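Kappa-carrageenase (Zobellia galactanivorans, PDB 5OCR) probably hydrolyses the red-algal polysaccharide kappa-carrageenan, using the beta-jelly-roll domain of glycoside hydrolase family 16 described here, one piece of a longer protein. Local coordinates at residues F125-S128 with T134-S137; A166-N171 with N226-R231; A76-T79 with T84-T87; V142-F147 with W194-D199; I212-Y215 with V221-K224. All coordinates share one frame; numbering follows the deposited sequence.

Interaction 1. Residues F125-S128 with T134-S137; sequences FDYS and TVYS
F125 and Y136 lie ring over ring in an offset stack, with centroids 4.3 Å apart and planes only 10° from parallel. The overlap is partial: F125 CZ sits above the rim of Y136 at CD1, 3.5 Å away, while Y136 CB slides under the face of F125. Because CG of Y136 is anti to its own backbone N (chi1 168°), the tyrosine ring reaches across to the phenylalanine. V135 is used differently. Its methyl CG1 points almost straight down the normal of the Y127 ring, 3.7 Å from the centroid, a CH-pi contact over the ring centre.

The pairing shows how a loop can dock on a strand where that strand bends. F125-S128 belongs to the connection between strands 115-122 and 134-144, and V135 forms a classic beta bulge with Y136, both facing V167 of the neighbouring strand 159-170. The docked backbone is held by one nearly straight bond, D126 N to V135 O at 2.8 Å. Beyond it D126 OD1 accepts S128 N at 3.1 Å, from above the carboxylate plane, which makes an Asx turn; S128 OG adds a second bond to OD1 at 2.8 Å, on the syn side. With an alanine at D126, the S128 N-H and hydroxyl would probably lose their shared acceptor, leaving the turn freer to move. The far end of the stack is fixed too, since Y136 OH is hydrogen-bonded to E138 OE1.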
# COMPACT_ATOMS: atom_id res chain seq x y z
N PHE A 125 -7.53 9.89 10.86
CA PHE A 125 -7.74 11.32 10.52
C PHE A 125 -7.99 12.03 11.82
O PHE A 125 -8.94 11.67 12.55
CB PHE A 125 -8.96 11.43 9.58
CG PHE A 125 -8.68 10.96 8.15
CD1 PHE A 125 -8.43 11.89 7.12
CD2 PHE A 125 -8.68 9.60 7.83
CE1 PHE A 125 -8.12 11.49 5.82
CE2 PHE A 125 -8.38 9.19 6.51
CZ PHE A 125 -8.12 10.13 5.50
N ASP A 126 -7.19 13.06 12.11
CA ASP A 126 -7.46 13.88 13.31
C ASP A 126 -7.76 15.31 12.81
O ASP A 126 -6.85 16.11 12.53
CB ASP A 126 -6.26 13.83 14.27
CG ASP A 126 -6.54 14.54 15.60
OD1 ASP A 126 -7.64 15.14 15.69
OD2 ASP A 126 -5.62 14.56 16.47
N TYR A 127 -9.06 15.59 12.65
CA TYR A 127 -9.53 16.89 12.16
C TYR A 127 -9.56 17.93 13.22
O TYR A 127 -9.89 19.07 12.90
CB TYR A 127 -10.89 16.81 11.48
CG TYR A 127 -10.81 16.28 10.08
CD1 TYR A 127 -10.60 17.14 8.98
CD2 TYR A 127 -10.95 14.90 9.83
CE1 TYR A 127 -10.53 16.67 7.67
CE2 TYR A 127 -10.84 14.43 8.54
CZ TYR A 127 -10.64 15.31 7.45
OH TYR A 127 -10.51 14.78 6.19
N SER A 128 -9.11 17.58 14.44
CA SER A 128 -9.06 18.51 15.59
C SER A 128 -7.80 19.37 15.73
O SER A 128 -7.73 20.31 16.58
CB SER A 128 -9.31 17.79 16.90
OG SER A 128 -8.12 17.24 17.43
N THR A 134 -0.87 18.42 10.78
CA THR A 134 -1.24 17.25 9.94
C THR A 134 -2.45 16.56 10.49
O THR A 134 -2.45 16.22 11.66
CB THR A 134 -0.06 16.26 9.97
OG1 THR A 134 1.09 16.90 9.42
CG2 THR A 134 -0.35 14.97 9.10
N VAL A 135 -3.47 16.39 9.66
CA VAL A 135 -4.71 15.64 9.97
C VAL A 135 -4.47 14.15 9.68
O VAL A 135 -4.96 13.31 10.40
CB VAL A 135 -5.79 16.23 9.03
CG1 VAL A 135 -7.08 15.39 8.98
CG2 VAL A 135 -6.07 17.67 9.47
N TYR A 136 -3.75 13.86 8.58
CA TYR A 136 -3.66 12.48 8.12
C TYR A 136 -2.29 12.33 7.47
O TYR A 136 -1.86 13.24 6.72
CB TYR A 136 -4.73 12.26 7.06
CG TYR A 136 -4.56 10.92 6.26
CD1 TYR A 136 -4.94 9.73 6.83
CD2 TYR A 136 -4.00 10.90 4.97
CE1 TYR A 136 -4.86 8.50 6.11
CE2 TYR A 136 -3.93 9.72 4.23
CZ TYR A 136 -4.27 8.52 4.83
OH TYR A 136 -4.19 7.30 4.10
N SER A 137 -1.60 11.23 7.75
CA SER A 137 -0.24 10.96 7.20
C SER A 137 -0.27 9.59 6.49
O SER A 137 -0.72 8.59 7.16
CB SER A 137 0.75 10.81 8.39
OG SER A 137 1.10 12.09 8.86

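Interaction 2. Residues A166-N171 with N226-R231; sequences AVVKEN and NKYWHR
A166 and V168, alternate residues on one side of an extended strand, face Y228 in a loop of irregular backbone. The CA atoms come no closer than 6.9 Å, between A166 and Y228; the strand's own backbone bonds run to its neighbours, such as A166 with K177 and V167 with V135. The loop keeps its own shape instead. N226 OD1 takes the backbone N-H of W229 at 3.0 Å in an Asx motif, N226 ND2 returns a bond of the same length to W229 O, and W229 is the centre of an inverse gamma turn.

In the side chains, V168 meets Y228 at about a right angle. CG2 of the valine stands 3.7 Å from the Y228 centroid, over the middle of one face, and K227 CG covers the opposite face, so that the ring is clamped between aliphatic groups. A166 CB lies in the angle between two aromatic residues, 4.1 Å from Y228 CB and also 4.1 Å from W229 NE1. A serine in place of Y228 would probably leave the V168 methyl without its aromatic cover and open a gap beside the strand.

Polar bonds shape the loop and tie it to its surroundings, W229 NE1 donating to H165 O and Y228 O accepting from T134 OG1. Against A166 and V168 of strand 159-170 of the jelly roll, however, it is seated by CH-pi and apolar contact, with no hydrogen bond between the two segments.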
# COMPACT_ATOMS: atom_id res chain seq x y z
N ALA A 166 -0.82 13.41 2.32
CA ALA A 166 -1.27 13.92 3.63
C ALA A 166 -2.53 14.77 3.52
O ALA A 166 -2.88 15.23 2.49
CB ALA A 166 -0.18 14.79 4.27
N VAL A 167 -3.18 15.02 4.67
CA VAL A 167 -4.18 16.10 4.71
C VAL A 167 -3.66 17.03 5.78
O VAL A 167 -3.17 16.56 6.81
CB VAL A 167 -5.52 15.51 5.24
CG1 VAL A 167 -6.59 16.61 5.48
CG2 VAL A 167 -6.04 14.49 4.22
N VAL A 168 -3.70 18.34 5.50
CA VAL A 168 -3.16 19.37 6.41
C VAL A 168 -4.30 20.30 6.73
O VAL A 168 -5.07 20.64 5.81
CB VAL A 168 -2.00 20.07 5.71
CG1 VAL A 168 -1.50 21.26 6.57
CG2 VAL A 168 -0.89 19.05 5.59
N LYS A 169 -4.43 20.74 8.00
CA LYS A 169 -5.52 21.66 8.32
C LYS A 169 -5.20 23.06 7.76
O LYS A 169 -4.09 23.59 7.96
CB LYS A 169 -5.82 21.66 9.82
CG LYS A 169 -6.40 22.99 10.29
CD LYS A 169 -7.39 22.85 11.40
CE LYS A 169 -8.61 22.04 11.01
NZ LYS A 169 -9.05 21.69 12.36
N GLU A 170 -6.14 23.61 6.95
CA GLU A 170 -5.97 24.97 6.37
C GLU A 170 -7.30 25.69 6.38
O GLU A 170 -8.25 25.17 5.81
CB GLU A 170 -5.45 25.01 4.92
CG GLU A 170 -4.08 24.40 4.72
CD GLU A 170 -3.62 24.51 3.25
OE1 GLU A 170 -4.39 24.99 2.36
OE2 GLU A 170 -2.48 24.08 3.00
N ASN A 171 -7.32 26.84 7.06
CA ASN A 171 -8.54 27.73 7.14
C ASN A 171 -9.73 26.90 7.51
O ASN A 171 -10.82 27.06 6.92
CB ASN A 171 -8.86 28.41 5.81
CG ASN A 171 -7.68 29.10 5.23
OD1 ASN A 171 -7.09 29.99 5.86
ND2 ASN A 171 -7.29 28.70 4.00
N ASN A 226 10.95 14.99 5.51
CA ASN A 226 9.69 14.55 6.26
C ASN A 226 8.93 15.77 6.72
O ASN A 226 9.13 16.29 7.85
CB ASN A 226 10.07 13.63 7.44
CG ASN A 226 8.85 13.02 8.06
OD1 ASN A 226 7.77 13.46 7.71
ND2 ASN A 226 8.99 11.99 8.87
N LYS A 227 8.07 16.30 5.84
CA LYS A 227 7.38 17.53 6.17
C LYS A 227 6.22 17.26 7.09
O LYS A 227 6.06 17.96 8.09
CB LYS A 227 6.88 18.22 4.89
CG LYS A 227 6.45 19.62 5.08
CD LYS A 227 6.56 20.25 3.67
CE LYS A 227 5.85 21.57 3.63
NZ LYS A 227 6.00 21.93 2.19
N TYR A 228 5.40 16.29 6.73
CA TYR A 228 4.09 16.12 7.40
C TYR A 228 3.94 14.81 8.13
O TYR A 228 3.00 14.68 8.87
CB TYR A 228 3.00 16.22 6.36
CG TYR A 228 2.90 17.57 5.71
CD1 TYR A 228 2.79 18.73 6.48
CD2 TYR A 228 2.88 17.68 4.31
CE1 TYR A 228 2.67 20.00 5.85
CE2 TYR A 228 2.76 18.90 3.68
CZ TYR A 228 2.71 20.06 4.44
OH TYR A 228 2.59 21.28 3.77
N TRP A 229 4.85 13.85 7.89
CA TRP A 229 4.66 12.43 8.21
C TRP A 229 5.19 12.06 9.57
O TRP A 229 6.17 11.25 9.72
CB TRP A 229 5.23 11.56 7.05
CG TRP A 229 4.49 11.93 5.82
CD1 TRP A 229 3.27 11.40 5.40
CD2 TRP A 229 4.84 12.98 4.85
NE1 TRP A 229 2.83 12.05 4.26
CE2 TRP A 229 3.73 13.05 3.91
CE3 TRP A 229 5.93 13.89 4.71
CZ2 TRP A 229 3.73 14.01 2.84
CZ3 TRP A 229 5.91 14.85 3.63
CH2 TRP A 229 4.85 14.87 2.75
N HIS A 230 4.56 12.69 10.57
CA HIS A 230 4.97 12.56 11.94
C HIS A 230 3.86 12.03 12.77
O HIS A 230 3.93 12.21 14.00
CB HIS A 230 5.46 13.90 12.52
CG HIS A 230 6.54 14.56 11.65
ND1 HIS A 230 7.81 14.17 11.69
CD2 HIS A 230 6.47 15.57 10.69
CE1 HIS A 230 8.56 14.92 10.85
NE2 HIS A 230 7.74 15.74 10.20
N ARG A 231 2.82 11.45 12.19
CA ARG A 231 1.71 10.91 13.02
C ARG A 231 1.91 9.38 13.16
O ARG A 231 2.57 8.77 12.33
CB ARG A 231 0.38 11.19 12.32
CG ARG A 231 0.04 12.68 12.22
CD ARG A 231 -1.27 12.89 11.47
NE ARG A 231 -2.33 11.99 11.83
CZ ARG A 231 -3.14 12.18 12.87
NH1 ARG A 231 -2.98 13.24 13.64
NH2 ARG A 231 -4.12 11.32 13.12

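Interaction 3. Residues A76-T79 with T84-T87; sequences ANNT and TYFT
N78 and Y85 face each other across the connection between two antiparallel neighbours of the jelly-roll framework, strands 67-74 and 86-97. The backbone ladder of these strands runs as far as Y85 with N75; beyond it, N78 meets Y85 through its side chain. Their CA atoms are 6.1 Å apart, and no hydrogen bond joins 76-79 to 84-87.

Van der Waals contact comes first. The two side chains cross at a slant, amide and ring planes 22° apart, and N78 OD1 comes to 3.2 Å from Y85 CD1. With CG anti to the backbone N (chi1 -169°), the asparagine side chain is carried over to the tyrosine.

Polar bonds then fix the amide from outside the pair. N78 OD1 accepts from H74 NE2, at the end of the preceding strand, and N78 ND2 donates to N257 OD1, so both ends of the group are engaged and its rotation is settled. Y85 also touches N257, which places that residue against both partners. On the other segment T84 OG1 is held by D81 O and K54 NZ.

Bonds within the loop shape the turn itself: T79 N donates to A76 O at 3.3 Å, and the side-chain OG1 of T79 adds a weak bond to the same oxygen. N78 has positive phi, 64°, which bends the chain here. The carbonyl oxygen of N78 lies in the plane of the Y85 ring at its edge, 3.5 Å from Y85 CD1.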
# COMPACT_ATOMS: atom_id res chain seq x y z
N ALA A 76 -19.78 -13.02 -6.19
CA ALA A 76 -20.70 -14.02 -6.76
C ALA A 76 -21.86 -13.32 -7.47
O ALA A 76 -22.48 -12.36 -6.93
CB ALA A 76 -21.26 -14.95 -5.67
N ASN A 77 -22.12 -13.74 -8.72
CA ASN A 77 -23.30 -13.25 -9.51
C ASN A 77 -23.16 -11.76 -9.97
O ASN A 77 -24.10 -11.15 -10.50
CB ASN A 77 -24.60 -13.45 -8.69
CG ASN A 77 -24.76 -14.87 -8.15
OD1 ASN A 77 -24.39 -15.83 -8.78
ND2 ASN A 77 -25.33 -14.99 -7.01
N ASN A 78 -22.00 -11.16 -9.71
CA ASN A 78 -21.79 -9.76 -10.03
C ASN A 78 -22.74 -8.85 -9.21
O ASN A 78 -23.05 -7.75 -9.59
CB ASN A 78 -21.89 -9.44 -11.55
CG ASN A 78 -21.39 -8.03 -11.88
OD1 ASN A 78 -20.32 -7.61 -11.43
ND2 ASN A 78 -22.19 -7.28 -12.61
N THR A 79 -23.09 -9.33 -8.04
CA THR A 79 -24.06 -8.63 -7.19
C THR A 79 -23.34 -7.60 -6.34
O THR A 79 -22.43 -7.99 -5.57
CB THR A 79 -24.65 -9.64 -6.24
OG1 THR A 79 -25.39 -10.55 -7.03
CG2 THR A 79 -25.58 -8.96 -5.30
N THR A 84 -20.22 -1.83 -4.64
CA THR A 84 -18.95 -2.40 -5.09
C THR A 84 -19.11 -3.87 -5.51
O THR A 84 -20.06 -4.55 -5.08
CB THR A 84 -17.86 -2.29 -4.00
OG1 THR A 84 -18.15 -3.09 -2.86
CG2 THR A 84 -17.74 -0.84 -3.56
N TYR A 85 -18.20 -4.29 -6.40
CA TYR A 85 -18.35 -5.58 -7.14
C TYR A 85 -17.24 -6.61 -6.87
O TYR A 85 -17.28 -7.76 -7.35
CB TYR A 85 -18.43 -5.33 -8.64
CG TYR A 85 -19.61 -4.50 -9.05
CD1 TYR A 85 -20.79 -5.11 -9.42
CD2 TYR A 85 -19.54 -3.09 -9.02
CE1 TYR A 85 -21.87 -4.36 -9.81
CE2 TYR A 85 -20.61 -2.33 -9.43
CZ TYR A 85 -21.77 -2.99 -9.78
OH TYR A 85 -22.89 -2.29 -10.15
N PHE A 86 -16.23 -6.18 -6.12
CA PHE A 86 -15.07 -7.04 -5.71
C PHE A 86 -14.79 -6.99 -4.20
O PHE A 86 -15.10 -6.00 -3.54
CB PHE A 86 -13.86 -6.49 -6.43
CG PHE A 86 -13.95 -6.63 -7.90
CD1 PHE A 86 -13.46 -7.80 -8.53
CD2 PHE A 86 -14.61 -5.64 -8.67
CE1 PHE A 86 -13.56 -7.93 -9.94
CE2 PHE A 86 -14.73 -5.79 -10.06
CZ PHE A 86 -14.21 -6.92 -10.68
N THR A 87 -14.09 -8.03 -3.70
CA THR A 87 -13.51 -7.99 -2.37
C THR A 87 -12.03 -8.27 -2.45
O THR A 87 -11.58 -9.00 -3.35
CB THR A 87 -14.22 -8.97 -1.36
OG1 THR A 87 -14.09 -10.34 -1.81
CG2 THR A 87 -15.74 -8.55 -1.22

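Interaction 4. Residues V142-F147 with W194-D199; sequences VELQQF and WDPSKD. Unlike the reference sequence in segment 194-199: W194 (reference Met).
L144 and Q145, near the end of strand 134-144, lie beside P196 and S197 with CA atoms 7.1 Å apart for L144 and P196 and 7.6 Å for Q145 and S197, a spacing bridged by side chains alone. The leucine sets its forked end against the proline ring: CD2 is 3.8 Å and CD1 4.0 Å from P196 CB. The pair thus joins strand 134-144 of the jelly roll to the loop between strands 189-191 and 200-207, and both residues pack on M160 of strand 159-170 and Y203 of strand 200-207.

Next along the chain, the side chain of Q145 runs out extended past CG, and its OE1 reaches 3.5 Å from S197 CB. Its amide is spoken for at both ends, OE1 accepting from A109 N and NE2 giving to G112 O, which fixes its rotation and satisfies its buried polar atoms.

In the partner loop D195 OD1 receives S197 N at 2.8 Å on its anti side, an Asx turn. S197 OG adds a bond of 2.6 Å on the syn side, from the same face of the carboxylate. The serine hydroxyl can do this because chi1 of 76° tucks OG between its own backbone N and carbonyl carbon. K198 NZ adds a long salt bridge to D195 OD2.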
# COMPACT_ATOMS: atom_id res chain seq x y z
N VAL A 142 5.55 1.06 -1.41
CA VAL A 142 5.49 0.83 -2.85
C VAL A 142 4.06 0.56 -3.27
O VAL A 142 3.20 0.04 -2.50
CB VAL A 142 6.35 -0.37 -3.28
CG1 VAL A 142 5.76 -1.72 -2.92
CG2 VAL A 142 6.58 -0.29 -4.79
N GLU A 143 3.75 1.06 -4.47
CA GLU A 143 2.51 0.72 -5.17
C GLU A 143 2.98 0.10 -6.46
O GLU A 143 3.54 0.79 -7.27
CB GLU A 143 1.64 1.91 -5.45
CG GLU A 143 0.80 2.26 -4.22
CD GLU A 143 -0.07 3.46 -4.56
OE1 GLU A 143 0.50 4.50 -5.05
OE2 GLU A 143 -1.30 3.39 -4.31
N LEU A 144 2.67 -1.17 -6.67
CA LEU A 144 3.05 -1.86 -7.90
C LEU A 144 1.93 -1.89 -8.94
O LEU A 144 0.76 -1.88 -8.54
CB LEU A 144 3.43 -3.30 -7.55
CG LEU A 144 4.63 -3.54 -6.62
CD1 LEU A 144 4.91 -5.03 -6.38
CD2 LEU A 144 5.87 -2.86 -7.23
N GLN A 145 2.28 -2.03 -10.24
CA GLN A 145 1.34 -2.31 -11.31
C GLN A 145 0.15 -1.39 -11.41
O GLN A 145 -0.87 -1.83 -11.83
CB GLN A 145 0.81 -3.79 -11.27
CG GLN A 145 1.83 -4.82 -11.15
CD GLN A 145 1.17 -6.14 -10.66
OE1 GLN A 145 1.68 -6.78 -9.82
NE2 GLN A 145 0.05 -6.56 -11.30
N GLN A 146 0.29 -0.11 -11.05
CA GLN A 146 -0.81 0.84 -11.11
C GLN A 146 -1.09 1.32 -12.48
O GLN A 146 -2.20 1.79 -12.75
CB GLN A 146 -0.47 2.16 -10.36
CG GLN A 146 -0.60 1.97 -8.94
CD GLN A 146 -0.93 3.26 -8.22
OE1 GLN A 146 -1.98 3.34 -7.65
NE2 GLN A 146 0.06 4.16 -8.07
N PHE A 147 -0.07 1.25 -13.31
CA PHE A 147 -0.12 1.87 -14.66
C PHE A 147 -0.64 3.33 -14.54
O PHE A 147 -1.59 3.73 -15.28
CB PHE A 147 -1.04 1.04 -15.58
CG PHE A 147 -0.49 -0.31 -15.95
CD1 PHE A 147 -0.09 -0.56 -17.25
CD2 PHE A 147 -0.35 -1.30 -14.98
CE1 PHE A 147 0.43 -1.80 -17.61
CE2 PHE A 147 0.16 -2.58 -15.32
CZ PHE A 147 0.54 -2.80 -16.65
N TRP A 194 13.12 -5.48 -13.99
CA TRP A 194 12.42 -6.80 -13.98
C TRP A 194 10.95 -6.53 -13.76
O TRP A 194 10.57 -5.42 -13.35
CB TRP A 194 12.96 -7.68 -12.80
CG TRP A 194 13.50 -6.86 -11.64
CD1 TRP A 194 14.83 -6.64 -11.25
CD2 TRP A 194 12.69 -6.20 -10.60
NE1 TRP A 194 14.89 -5.87 -10.11
CE2 TRP A 194 13.62 -5.56 -9.68
CE3 TRP A 194 11.33 -6.09 -10.37
CZ2 TRP A 194 13.17 -4.84 -8.56
CZ3 TRP A 194 10.89 -5.31 -9.29
CH2 TRP A 194 11.78 -4.74 -8.39
N ASP A 195 10.11 -7.51 -14.11
CA ASP A 195 8.67 -7.35 -14.00
C ASP A 195 8.31 -7.67 -12.53
O ASP A 195 8.44 -8.80 -12.11
CB ASP A 195 8.07 -8.42 -14.96
CG ASP A 195 6.56 -8.47 -14.89
OD1 ASP A 195 5.94 -7.98 -13.90
OD2 ASP A 195 5.96 -9.08 -15.82
N PRO A 196 7.81 -6.67 -11.74
CA PRO A 196 7.47 -6.86 -10.31
C PRO A 196 6.37 -7.88 -10.08
O PRO A 196 6.23 -8.36 -8.94
CB PRO A 196 6.99 -5.44 -9.81
CG PRO A 196 7.58 -4.51 -10.89
CD PRO A 196 7.46 -5.30 -12.21
N SER A 197 5.58 -8.21 -11.10
CA SER A 197 4.51 -9.17 -10.95
C SER A 197 5.03 -10.59 -11.03
O SER A 197 4.24 -11.48 -10.79
CB SER A 197 3.42 -8.93 -12.03
OG SER A 197 3.80 -9.39 -13.35
N LYS A 198 6.31 -10.82 -11.40
CA LYS A 198 6.76 -12.20 -11.69
C LYS A 198 7.60 -12.85 -10.62
O LYS A 198 7.74 -14.07 -10.66
CB LYS A 198 7.51 -12.25 -13.01
CG LYS A 198 6.52 -12.00 -14.17
CD LYS A 198 5.65 -13.22 -14.52
CE LYS A 198 4.77 -12.92 -15.72
NZ LYS A 198 5.70 -12.81 -16.87
N ASP A 199 8.19 -12.08 -9.71
CA ASP A 199 9.13 -12.63 -8.73
C ASP A 199 9.01 -11.81 -7.47
O ASP A 199 8.47 -10.66 -7.53
CB ASP A 199 10.60 -12.57 -9.22
CG ASP A 199 10.80 -13.21 -10.59
OD1 ASP A 199 10.90 -12.46 -11.64
OD2 ASP A 199 10.78 -14.44 -10.64

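Interaction 5. Residues I212-Y215 with V221-K224; sequences IIWY and VARK
W214 and A222 pair across two antiparallel strands, 212-215 and 221-224, whose axes come within 4.7 Å at an angle of 172°. Four backbone bonds do the joining. I212 and K224 form a hydrogen-bonded pair in both directions, I212 N to K224 O at 2.8 Å and K224 N to I212 O at 2.9 Å. Further on, W214 N donates to A222 O in an almost linear bond, 2.9 Å long, whereas W214 O is met by V221 N at 2.8 Å. Between these lies the non-hydrogen-bonded pair I213 and R223; the I213 backbone bonds on its other side to E206 of strand 200-207.

Polar side-chain ends are answered from beyond the pair. The R223 guanidinium is gripped by two acids, NE by E220 OE2 and NH1 by E211 OE1, while I213 CD1 covers one face over its centre, 4.0 Å from R223 CZ. W214 NE1 donates to D140 O. K224 NZ is taken up by the carbonyls of Q184 and L187, and Y215 OH by E206 OE1.

On the other side of the sheet from I213 and R223, the indole of W214 stretches along the partner strand, laid there by a first torsion that sets CG anti to the carbonyl carbon (chi1 -71°). Its CE3 is 3.8 Å from A222 CB, CZ3 is 3.7 Å from K224 CG, and I212 CG2 lies over one face. Both V221 and A222 face W214, the mark of a classic beta bulge in the antiparallel hairpin made by strands 211-216 and 219-225.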
# COMPACT_ATOMS: atom_id res chain seq x y z
N ILE A 212 12.62 10.75 4.62
CA ILE A 212 12.01 9.42 4.37
C ILE A 212 12.84 8.89 3.15
O ILE A 212 13.03 9.58 2.17
CB ILE A 212 10.54 9.54 3.97
CG1 ILE A 212 9.71 10.13 5.15
CG2 ILE A 212 9.95 8.14 3.62
CD1 ILE A 212 8.45 10.85 4.64
N ILE A 213 13.31 7.64 3.26
CA ILE A 213 14.17 7.11 2.20
C ILE A 213 13.59 5.76 1.79
O ILE A 213 13.34 4.91 2.64
CB ILE A 213 15.62 6.91 2.76
CG1 ILE A 213 16.07 8.26 3.43
CG2 ILE A 213 16.58 6.52 1.59
CD1 ILE A 213 17.06 8.04 4.55
N TRP A 214 13.49 5.52 0.50
CA TRP A 214 12.92 4.25 -0.00
C TRP A 214 13.95 3.40 -0.69
O TRP A 214 14.88 3.93 -1.40
CB TRP A 214 11.90 4.59 -1.05
CG TRP A 214 10.59 5.22 -0.65
CD1 TRP A 214 9.35 4.58 -0.55
CD2 TRP A 214 10.33 6.63 -0.30
NE1 TRP A 214 8.36 5.46 -0.17
CE2 TRP A 214 8.88 6.73 -0.08
CE3 TRP A 214 11.12 7.79 -0.24
CZ2 TRP A 214 8.28 7.94 0.27
CZ3 TRP A 214 10.53 8.98 0.11
CH2 TRP A 214 9.13 9.07 0.34
N TYR A 215 13.81 2.09 -0.52
CA TYR A 215 14.78 1.13 -1.08
C TYR A 215 14.08 0.03 -1.85
O TYR A 215 13.03 -0.44 -1.49
CB TYR A 215 15.53 0.45 0.08
CG TYR A 215 16.27 1.44 0.97
CD1 TYR A 215 15.64 2.02 2.08
CD2 TYR A 215 17.62 1.76 0.67
CE1 TYR A 215 16.37 2.92 2.93
CE2 TYR A 215 18.34 2.69 1.49
CZ TYR A 215 17.69 3.20 2.61
OH TYR A 215 18.41 4.12 3.39
N VAL A 221 16.20 4.27 -3.86
CA VAL A 221 15.58 4.75 -5.09
C VAL A 221 14.91 6.13 -4.91
O VAL A 221 14.60 6.78 -5.91
CB VAL A 221 14.55 3.76 -5.68
CG1 VAL A 221 15.19 2.43 -6.02
CG2 VAL A 221 13.37 3.53 -4.71
N ALA A 222 14.73 6.62 -3.68
CA ALA A 222 14.10 7.91 -3.53
C ALA A 222 14.32 8.41 -2.14
O ALA A 222 14.58 7.61 -1.24
CB ALA A 222 12.58 7.84 -3.71
N ARG A 223 14.22 9.73 -1.98
CA ARG A 223 14.31 10.29 -0.63
C ARG A 223 13.59 11.60 -0.63
O ARG A 223 13.68 12.35 -1.64
CB ARG A 223 15.81 10.44 -0.30
CG ARG A 223 16.18 11.22 0.93
CD ARG A 223 17.71 11.46 0.89
NE ARG A 223 18.52 10.24 0.98
CZ ARG A 223 19.41 9.98 1.95
NH1 ARG A 223 19.54 10.83 2.96
NH2 ARG A 223 20.12 8.86 1.93
N LYS A 224 12.88 11.90 0.46
CA LYS A 224 12.15 13.17 0.56
C LYS A 224 12.24 13.72 1.96
O LYS A 224 12.33 12.97 2.94
CB LYS A 224 10.64 13.07 0.27
CG LYS A 224 10.24 12.49 -1.09
CD LYS A 224 10.54 13.47 -2.19
CE LYS A 224 9.53 13.19 -3.28
NZ LYS A 224 10.17 13.62 -4.57

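All five contacts fall within the family 16 range, and along the chain interaction 3 comes first, then interaction 1. Interactions 4 and 2 interleave, with 142-147 and 166-171 preceding 194-199 and 226-231; the hairpin of interaction 5 sits between the two segments of interaction 2. Interactions 1 and 2, with centres 7 Å apart, join directly through neighbouring strands 134-144 and 159-170. Interaction 2 also touches interaction 5 where W229 meets I212. Interaction 3 is remote, its centre 25 Å or more from every other. Strand 134-144 serves interactions 1 and 4, whose centres are 30 Å apart, and thus links two distant regions of the jelly roll, while interactions 1, 2 and 5 form a chain of neighbouring contacts.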